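MmeI (Methylophilus methylotrophus, PDB 5HR4) acts on DNA as a restriction-modification enzyme and probably transfers a methyl group from S-adenosyl-L-methionine to N6 of adenine. Local coordinates at residues Asn342-Leu347 with Arg386-Gly391; Ala349-Leu354 with Ile382-Gly387; Leu396-Leu401 with Asp439-Tyr444. All coordinates share one frame; numbering follows the deposited sequence.

Contact 1: residues Asn342-Leu347 with Arg386-Gly391; sequences NNKNKL and RGLHRG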
loop_
_atom_site.group_PDB
_atom_site.type_symbol
_atom_site.label_atom_id
_atom_site.label_comp_id
_atom_site.label_asym_id
_atom_site.label_seq_id
_atom_site.Cartn_x
_atom_site.Cartn_y
_atom_site.Cartn_z
ATOM N N ASN A 342 19.443 -36.388 2.702
ATOM C CA ASN A 342 20.059 -37.704 2.511
ATOM C C ASN A 342 20.182 -38.505 3.806
ATOM O O ASN A 342 20.748 -39.610 3.795
ATOM C CB ASN A 342 21.437 -37.558 1.851
ATOM C CG ASN A 342 21.346 -37.282 0.345
ATOM O OD1 ASN A 342 20.489 -37.830 -0.360
ATOM N ND2 ASN A 342 22.236 -36.432 -0.149
ATOM N N ASN A 343 19.653 -37.975 4.905
ATOM C CA ASN A 343 19.640 -38.611 6.216
ATOM C C ASN A 343 18.176 -38.856 6.570
ATOM O O ASN A 343 17.452 -37.910 6.903
ATOM C CB ASN A 343 20.337 -37.703 7.231
ATOM C CG ASN A 343 20.273 -38.217 8.653
ATOM O OD1 ASN A 343 19.306 -38.848 9.079
ATOM N ND2 ASN A 343 21.315 -37.921 9.411
ATOM N N LYS A 344 17.745 -40.118 6.489
ATOM C CA LYS A 344 16.357 -40.477 6.782
ATOM C C LYS A 344 15.922 -39.949 8.140
ATOM O O LYS A 344 14.805 -39.439 8.291
ATOM C CB LYS A 344 16.176 -41.996 6.731
ATOM C CG LYS A 344 15.320 -42.505 5.565
ATOM C CD LYS A 344 16.086 -42.571 4.237
ATOM C CE LYS A 344 15.199 -43.160 3.135
ATOM N NZ LYS A 344 15.857 -43.283 1.792
ATOM N N ASN A 345 16.802 -40.065 9.140
ATOM C CA ASN A 345 16.499 -39.587 10.488
ATOM C C ASN A 345 16.202 -38.088 10.489
ATOM O O ASN A 345 15.092 -37.654 10.829
ATOM C CB ASN A 345 17.676 -39.898 11.408
ATOM C CG ASN A 345 17.249 -40.407 12.744
ATOM O OD1 ASN A 345 16.410 -41.305 12.835
ATOM N ND2 ASN A 345 17.818 -39.835 13.807
ATOM N N LYS A 346 17.189 -37.278 10.093
ATOM C CA LYS A 346 17.043 -35.828 10.147
ATOM C C LYS A 346 15.916 -35.345 9.236
ATOM O O LYS A 346 15.282 -34.315 9.509
ATOM C CB LYS A 346 18.382 -35.171 9.784
ATOM C CG LYS A 346 19.493 -35.319 10.865
ATOM C CD LYS A 346 20.881 -34.926 10.340
ATOM C CE LYS A 346 21.667 -34.091 11.343
ATOM N NZ LYS A 346 22.557 -33.105 10.632
ATOM N N LEU A 347 15.646 -36.088 8.162
ATOM C CA LEU A 347 14.525 -35.765 7.292
ATOM C C LEU A 347 13.200 -35.988 8.009
ATOM O O LEU A 347 12.247 -35.221 7.824
ATOM C CB LEU A 347 14.607 -36.612 6.022
ATOM C CG LEU A 347 13.847 -36.099 4.800
ATOM C CD1 LEU A 347 14.189 -34.623 4.527
ATOM C CD2 LEU A 347 14.132 -36.965 3.579
ATOM N N ARG A 386 9.546 -37.681 -1.319
ATOM C CA ARG A 386 10.439 -38.311 -2.297
ATOM C C ARG A 386 11.694 -38.809 -1.603
ATOM O O ARG A 386 12.106 -39.960 -1.789
ATOM C CB ARG A 386 10.788 -37.331 -3.426
ATOM C CG ARG A 386 11.653 -37.899 -4.577
ATOM C CD ARG A 386 10.961 -37.723 -5.949
ATOM N NE ARG A 386 10.503 -36.345 -6.187
ATOM C CZ ARG A 386 9.553 -35.995 -7.056
ATOM N NH1 ARG A 386 8.934 -36.916 -7.781
ATOM N NH2 ARG A 386 9.214 -34.719 -7.203
ATOM N N GLY A 387 12.256 -37.976 -0.731
ATOM C CA GLY A 387 13.381 -38.351 0.098
ATOM C C GLY A 387 13.107 -39.570 0.946
ATOM O O GLY A 387 13.758 -40.605 0.781
ATOM N N LEU A 388 12.124 -39.460 1.843
ATOM C CA LEU A 388 11.856 -40.499 2.831
ATOM C C LEU A 388 11.583 -41.876 2.223
ATOM O O LEU A 388 11.781 -42.879 2.918
ATOM C CB LEU A 388 10.669 -40.066 3.699
ATOM C CG LEU A 388 10.991 -39.006 4.758
ATOM C CD1 LEU A 388 9.786 -38.747 5.657
ATOM C CD2 LEU A 388 12.219 -39.402 5.579
ATOM N N HIS A 389 11.145 -41.953 0.956
ATOM C CA HIS A 389 10.615 -43.188 0.372
ATOM C C HIS A 389 11.587 -44.357 0.505
ATOM O O HIS A 389 12.610 -44.417 -0.195
ATOM C CB HIS A 389 10.239 -42.984 -1.103
ATOM C CG HIS A 389 9.631 -44.197 -1.747
ATOM N ND1 HIS A 389 8.622 -44.929 -1.156
ATOM C CD2 HIS A 389 9.900 -44.812 -2.924
ATOM C CE1 HIS A 389 8.294 -45.940 -1.942
ATOM N NE2 HIS A 389 9.053 -45.890 -3.022
ATOM N N ARG A 390 11.265 -45.281 1.419
ATOM C CA ARG A 390 12.073 -46.455 1.718
ATOM C C ARG A 390 11.521 -47.722 1.076
ATOM O O ARG A 390 11.988 -48.822 1.387
ATOM C CB ARG A 390 12.188 -46.635 3.235
ATOM N N GLY A 391 10.537 -47.595 0.191
ATOM C CA GLY A 391 9.984 -48.709 -0.547
ATOM C C GLY A 391 10.462 -48.806 -1.975
ATOM O O GLY A 391 9.862 -49.552 -2.759
#
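Gly387 lets the first turn of helix 344-355 come in close: its CA lies 3.8 Å from Leu347 CD2, and a CB on this residue would run into that same methyl. Its carbonyl faces a lysine, for Lys344 bends at chi2 and is extended beyond, which brings NZ to 3.5 Å from Gly387 O.

One step on, Leu388 offers both backbone and side chain. Its N is 3.6 Å from Leu347 CD2, and its own CD2 packs at 3.7 Å against Leu347 CD2, near Leu347 CB as well. The two leucines meet at a slant. Leu347 reaches over because its CG stands anti to the backbone N (chi1 -159°), and it also packs on Phe337 and Val340 of helix 318-340. At the carbonyl of Leu388, Lys344 CE comes to 3.4 Å from O.

His389, whose O is 4.0 Å from Lys344 NZ, is where the chain leaves helical geometry. No hydrogen bond forms, but the ammonium group probably still sees a favourable field from these carbonyls.

At the start of helix 344-355, Asn343 sits at the N-cap: its OD1 accepts from Lys346 N at 2.8 Å, with the donor well above the amide carbonyl plane. Here the N-capped start of helix 344-355 packs against the C-terminal end of the antiparallel helix 368-388, at the surface of the Rossmann-like methyltransferase domain.

Contact 2: residues Ala349-Leu354 with Ile382-Gly387; sequences AFHKKL and IEVLRG
The His351 ring takes Val384 CG1 on one face, a CH-pi contact with the methyl 4.2 Å from the ring centroid and 16° off the normal. Leu385 CD2 approaches the same ring obliquely, 4.0 Å from His351 CE1. The Phe350 ring is met differently: Val384 CG2 sits at its edge, close to the ring plane and 3.8 Å from Phe350 CE2, while Leu354 CG of its own helix lies over a face, towards the rim.

Val384 therefore works as a fork between two aromatic rings. With CG1 anti to the backbone N (chi1 162°), one methyl goes to the imidazole and the other to the phenyl edge, where Leu354 CD1 also looks on from 4.3 Å. An alanine here would lack both methyls, which is likely to leave the imidazole face without its CH-pi partner and a gap beside the Phe350 edge. The polar end of His351 has its own mate, as NE2 is hydrogen-bonded to Glu381 OE2 one residue before 382-387.

On a side of helix 368-388 turned from this interface, Arg386 grips Glu383 side-on, NE to OE1 at 3.1 Å and NH2 to OE2 at 2.7 Å, nearly within the guanidinium plane.

The two short helical segments run antiparallel at 155°, their axes 10.9 Å apart. Helix 318-340 packs along the pair, with Phe337 on Val384 and Glu383 and Leu333 on Leu354. Gln403 and Ile404, in the loop leading to strand 409-413, touch His351 and Leu354.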
loop_
_atom_site.group_PDB
_atom_site.type_symbol
_atom_site.label_atom_id
_atom_site.label_comp_id
_atom_site.label_asym_id
_atom_site.label_seq_id
_atom_site.Cartn_x
_atom_site.Cartn_y
_atom_site.Cartn_z
ATOM N N ALA A 349 12.693 -35.718 11.317
ATOM C CA ALA A 349 12.540 -34.581 12.214
ATOM C C ALA A 349 12.157 -33.328 11.432
ATOM O O ALA A 349 11.347 -32.517 11.904
ATOM C CB ALA A 349 13.826 -34.364 13.016
ATOM N N PHE A 350 12.697 -33.183 10.213
ATOM C CA PHE A 350 12.359 -32.042 9.364
ATOM C C PHE A 350 10.889 -32.055 8.969
ATOM O O PHE A 350 10.250 -30.996 8.906
ATOM C CB PHE A 350 13.244 -32.037 8.123
ATOM C CG PHE A 350 13.034 -30.854 7.220
ATOM C CD1 PHE A 350 13.485 -29.597 7.584
ATOM C CD2 PHE A 350 12.415 -31.007 5.984
ATOM C CE1 PHE A 350 13.312 -28.510 6.746
ATOM C CE2 PHE A 350 12.232 -29.918 5.133
ATOM C CZ PHE A 350 12.681 -28.671 5.514
ATOM N N HIS A 351 10.326 -33.239 8.709
ATOM C CA HIS A 351 8.903 -33.284 8.391
ATOM C C HIS A 351 8.064 -32.820 9.574
ATOM O O HIS A 351 7.181 -31.964 9.422
ATOM C CB HIS A 351 8.466 -34.680 7.976
ATOM C CG HIS A 351 7.272 -34.673 7.076
ATOM N ND1 HIS A 351 6.722 -35.821 6.545
ATOM C CD2 HIS A 351 6.540 -33.643 6.589
ATOM C CE1 HIS A 351 5.703 -35.498 5.769
ATOM N NE2 HIS A 351 5.572 -34.182 5.777
ATOM N N LYS A 352 8.312 -33.395 10.757
ATOM C CA LYS A 352 7.553 -33.006 11.941
ATOM C C LYS A 352 7.686 -31.517 12.202
ATOM O O LYS A 352 6.715 -30.878 12.629
ATOM C CB LYS A 352 8.005 -33.808 13.165
ATOM N N LYS A 353 8.858 -30.938 11.914
ATOM C CA LYS A 353 8.999 -29.490 12.036
ATOM C C LYS A 353 8.102 -28.759 11.042
ATOM O O LYS A 353 7.511 -27.731 11.384
ATOM C CB LYS A 353 10.454 -29.054 11.849
ATOM C CG LYS A 353 10.699 -27.627 12.360
ATOM C CD LYS A 353 11.481 -26.762 11.370
ATOM C CE LYS A 353 12.981 -26.859 11.592
ATOM N NZ LYS A 353 13.747 -25.941 10.700
ATOM N N LEU A 354 7.980 -29.272 9.810
ATOM C CA LEU A 354 7.082 -28.635 8.851
ATOM C C LEU A 354 5.630 -28.735 9.304
ATOM O O LEU A 354 4.875 -27.767 9.186
ATOM C CB LEU A 354 7.260 -29.232 7.449
ATOM C CG LEU A 354 8.594 -28.933 6.729
ATOM C CD1 LEU A 354 8.692 -29.604 5.367
ATOM C CD2 LEU A 354 8.806 -27.447 6.555
ATOM N N ILE A 382 6.435 -32.504 -1.023
ATOM C CA ILE A 382 6.543 -33.575 -2.022
ATOM C C ILE A 382 7.976 -34.105 -2.078
ATOM O O ILE A 382 8.213 -35.317 -2.049
ATOM C CB ILE A 382 6.089 -33.086 -3.414
ATOM C CG1 ILE A 382 4.582 -33.206 -3.602
ATOM C CG2 ILE A 382 6.793 -33.872 -4.530
ATOM C CD1 ILE A 382 4.098 -32.530 -4.894
ATOM N N GLU A 383 8.948 -33.200 -2.181
ATOM C CA GLU A 383 10.342 -33.614 -2.213
ATOM C C GLU A 383 10.740 -34.305 -0.919
ATOM O O GLU A 383 11.596 -35.198 -0.934
ATOM C CB GLU A 383 11.242 -32.402 -2.494
ATOM C CG GLU A 383 10.956 -31.702 -3.833
ATOM C CD GLU A 383 10.772 -32.692 -4.998
ATOM O OE1 GLU A 383 11.571 -33.647 -5.132
ATOM O OE2 GLU A 383 9.822 -32.527 -5.789
ATOM N N VAL A 384 10.120 -33.931 0.207
ATOM C CA VAL A 384 10.417 -34.614 1.468
ATOM C C VAL A 384 9.977 -36.068 1.394
ATOM O O VAL A 384 10.740 -36.987 1.717
ATOM C CB VAL A 384 9.762 -33.888 2.657
ATOM C CG1 VAL A 384 9.693 -34.822 3.857
ATOM C CG2 VAL A 384 10.542 -32.620 2.999
ATOM N N LEU A 385 8.735 -36.302 0.965
ATOM C CA LEU A 385 8.271 -37.674 0.788
ATOM C C LEU A 385 9.057 -38.400 -0.298
ATOM O O LEU A 385 9.233 -39.621 -0.206
ATOM C CB LEU A 385 6.772 -37.689 0.492
ATOM C CG LEU A 385 6.074 -37.187 1.760
ATOM C CD1 LEU A 385 4.542 -36.943 1.634
ATOM C CD2 LEU A 385 6.380 -38.168 2.867
ATOM N N ARG A 386 9.546 -37.681 -1.319
ATOM C CA ARG A 386 10.439 -38.311 -2.297
ATOM C C ARG A 386 11.694 -38.809 -1.603
ATOM O O ARG A 386 12.106 -39.960 -1.789
ATOM C CB ARG A 386 10.788 -37.331 -3.426
ATOM C CG ARG A 386 11.653 -37.899 -4.577
ATOM C CD ARG A 386 10.961 -37.723 -5.949
ATOM N NE ARG A 386 10.503 -36.345 -6.187
ATOM C CZ ARG A 386 9.553 -35.995 -7.056
ATOM N NH1 ARG A 386 8.934 -36.916 -7.781
ATOM N NH2 ARG A 386 9.214 -34.719 -7.203
ATOM N N GLY A 387 12.256 -37.976 -0.731
ATOM C CA GLY A 387 13.381 -38.351 0.098
ATOM C C GLY A 387 13.107 -39.570 0.946
ATOM O O GLY A 387 13.758 -40.605 0.781
#

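Contact 3: residues Leu396-Leu401 with Asp439-Tyr444; sequences LDIEHL and DEFGNY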
loop_
_atom_site.group_PDB
_atom_site.type_symbol
_atom_site.label_atom_id
_atom_site.label_comp_id
_atom_site.label_asym_id
_atom_site.label_seq_id
_atom_site.Cartn_x
_atom_site.Cartn_y
_atom_site.Cartn_z
ATOM N N LEU A 396 4.531 -44.993 -3.513
ATOM C CA LEU A 396 4.609 -44.312 -2.230
ATOM C C LEU A 396 3.211 -44.128 -1.642
ATOM O O LEU A 396 2.281 -43.713 -2.342
ATOM C CB LEU A 396 5.311 -42.963 -2.402
ATOM C CG LEU A 396 5.504 -42.063 -1.176
ATOM C CD1 LEU A 396 5.961 -42.890 0.016
ATOM C CD2 LEU A 396 6.535 -40.990 -1.485
ATOM N N ASP A 397 3.063 -44.432 -0.353
ATOM C CA ASP A 397 1.754 -44.441 0.302
ATOM C C ASP A 397 1.497 -43.075 0.922
ATOM O O ASP A 397 1.943 -42.775 2.038
ATOM C CB ASP A 397 1.665 -45.549 1.344
ATOM C CG ASP A 397 0.322 -45.561 2.071
ATOM O OD1 ASP A 397 -0.718 -45.206 1.452
ATOM O OD2 ASP A 397 0.318 -45.918 3.270
ATOM N N ILE A 398 0.720 -42.266 0.204
ATOM C CA ILE A 398 0.567 -40.864 0.548
ATOM C C ILE A 398 -0.240 -40.694 1.829
ATOM O O ILE A 398 0.184 -39.966 2.737
ATOM C CB ILE A 398 -0.072 -40.110 -0.626
ATOM C CG1 ILE A 398 0.863 -40.175 -1.833
ATOM C CG2 ILE A 398 -0.388 -38.693 -0.218
ATOM C CD1 ILE A 398 0.265 -39.643 -3.098
ATOM N N GLU A 399 -1.417 -41.349 1.924
ATOM C CA GLU A 399 -2.353 -41.027 3.005
ATOM C C GLU A 399 -1.683 -41.135 4.368
ATOM O O GLU A 399 -1.913 -40.295 5.247
ATOM C CB GLU A 399 -3.608 -41.913 2.959
ATOM N N HIS A 400 -0.816 -42.136 4.551
ATOM C CA HIS A 400 -0.159 -42.320 5.837
ATOM C C HIS A 400 1.167 -41.585 5.940
ATOM O O HIS A 400 1.703 -41.465 7.044
ATOM C CB HIS A 400 0.038 -43.813 6.124
ATOM C CG HIS A 400 -1.246 -44.589 6.135
ATOM N ND1 HIS A 400 -2.455 -44.019 6.483
ATOM C CD2 HIS A 400 -1.517 -45.876 5.813
ATOM C CE1 HIS A 400 -3.411 -44.926 6.383
ATOM N NE2 HIS A 400 -2.869 -46.060 5.976
ATOM N N LEU A 401 1.695 -41.069 4.832
ATOM C CA LEU A 401 2.920 -40.285 4.884
ATOM C C LEU A 401 2.634 -38.792 5.016
ATOM O O LEU A 401 3.234 -38.124 5.861
ATOM C CB LEU A 401 3.779 -40.573 3.648
ATOM N N ASP A 439 -0.189 -37.214 -8.964
ATOM C CA ASP A 439 0.470 -37.384 -10.252
ATOM C C ASP A 439 1.908 -37.856 -10.080
ATOM O O ASP A 439 2.347 -38.776 -10.781
ATOM C CB ASP A 439 0.439 -36.077 -11.045
ATOM C CG ASP A 439 -0.967 -35.636 -11.400
ATOM O OD1 ASP A 439 -1.921 -36.414 -11.176
ATOM O OD2 ASP A 439 -1.119 -34.502 -11.912
ATOM N N GLU A 440 2.656 -37.242 -9.153
ATOM C CA GLU A 440 4.069 -37.583 -9.006
ATOM C C GLU A 440 4.263 -39.061 -8.705
ATOM O O GLU A 440 5.153 -39.707 -9.277
ATOM C CB GLU A 440 4.714 -36.761 -7.897
ATOM C CG GLU A 440 4.784 -35.288 -8.179
ATOM C CD GLU A 440 5.591 -34.971 -9.411
ATOM O OE1 GLU A 440 6.610 -35.667 -9.657
ATOM O OE2 GLU A 440 5.196 -34.021 -10.129
ATOM N N PHE A 441 3.453 -39.608 -7.802
ATOM C CA PHE A 441 3.662 -40.950 -7.283
ATOM C C PHE A 441 2.611 -41.928 -7.766
ATOM O O PHE A 441 2.465 -43.000 -7.179
ATOM C CB PHE A 441 3.679 -40.929 -5.761
ATOM C CG PHE A 441 4.652 -39.960 -5.190
ATOM C CD1 PHE A 441 5.912 -39.825 -5.744
ATOM C CD2 PHE A 441 4.307 -39.174 -4.104
ATOM C CE1 PHE A 441 6.816 -38.928 -5.222
ATOM C CE2 PHE A 441 5.205 -38.272 -3.569
ATOM C CZ PHE A 441 6.462 -38.146 -4.132
ATOM N N GLY A 442 1.866 -41.571 -8.806
ATOM C CA GLY A 442 0.800 -42.410 -9.315
ATOM C C GLY A 442 -0.040 -43.171 -8.300
ATOM O O GLY A 442 -0.075 -44.404 -8.336
ATOM N N ASN A 443 -0.697 -42.480 -7.372
ATOM C CA ASN A 443 -1.831 -43.097 -6.689
ATOM C C ASN A 443 -2.754 -41.999 -6.196
ATOM O O ASN A 443 -2.295 -40.962 -5.704
ATOM C CB ASN A 443 -1.424 -44.012 -5.523
ATOM C CG ASN A 443 -0.588 -43.305 -4.488
ATOM O OD1 ASN A 443 0.130 -42.349 -4.805
ATOM N ND2 ASN A 443 -0.659 -43.782 -3.240
ATOM N N TYR A 444 -4.055 -42.244 -6.333
ATOM C CA TYR A 444 -5.045 -41.207 -6.071
ATOM C C TYR A 444 -5.125 -40.916 -4.586
ATOM O O TYR A 444 -5.235 -41.830 -3.764
ATOM C CB TYR A 444 -6.415 -41.624 -6.587
ATOM C CG TYR A 444 -7.448 -40.516 -6.521
ATOM C CD1 TYR A 444 -7.583 -39.601 -7.569
ATOM C CD2 TYR A 444 -8.293 -40.388 -5.418
ATOM C CE1 TYR A 444 -8.519 -38.599 -7.527
ATOM C CE2 TYR A 444 -9.234 -39.385 -5.365
ATOM C CZ TYR A 444 -9.351 -38.491 -6.425
ATOM O OH TYR A 444 -10.301 -37.480 -6.377
#
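Leu396 swings its CG fully anti to the backbone N (chi1 180°), which carries the isobutyl group over to Phe441. The two side chains then run alongside each other, pointing the same way. Leu396 CD2 rides over one face of the ring, 3.9 Å from the centroid and 3.7 Å from Phe441 CE2, a CH-pi contact. Glu440 CB, from the preceding residue, lies over the opposite face, so the phenyl is sandwiched between aliphatic groups. Ile398 CD1 approaches at the edge instead, close to the ring plane and 4.2 Å from Phe441 CD2.

Phe441 is the residue at which the chain drops out of helix 416-440. In this Rossmann-like methyltransferase domain that helix follows strand 409-413 of the central sheet, and the loop holding Leu396 comes before the same strand; the contact thus joins the approach to a beta-alpha unit with the end of its helix. Gly442, with positive phi, then turns the chain so that Asn443 comes back towards 396-401.

Asn443 supplies the polar part. Its CG sits between the backbone N and the carbonyl carbon (chi1 57°), bringing the amide up to the loop, where ND2 gives a weak hydrogen bond to Leu396 O, 3.1 Å long and bent to 122°. The other end of the amide, OD1, lies against the CD1 methyl of Ile398, a buried side chain that also packs on Ile437 and Phe445. Asn443 O, for its part, accepts from Ser438 OG of helix 416-440, and next in the chain Tyr444 OH is hydrogen-bonded to Thr203 OG1.

All three contacts belong to the methyltransferase domain, well away from the bound DNA, about 27 to 34 Å from it at their nearest atoms. Contacts 1 and 2 are two levels of one antiparallel helix pair, 344-355 with 368-388, their centres about 8 Å apart: contact 2 is the buried level, contact 1 the surface end. Contact 3 opens later in the chain, its centre about 15 Å from contact 1 and 14 Å from contact 2. Arg386 ties it to both through a salt bridge to Glu440, while His389 and Leu385 pack on Leu396. Helices 344-355, 368-388 and 416-440 are thereby joined at their outer ends.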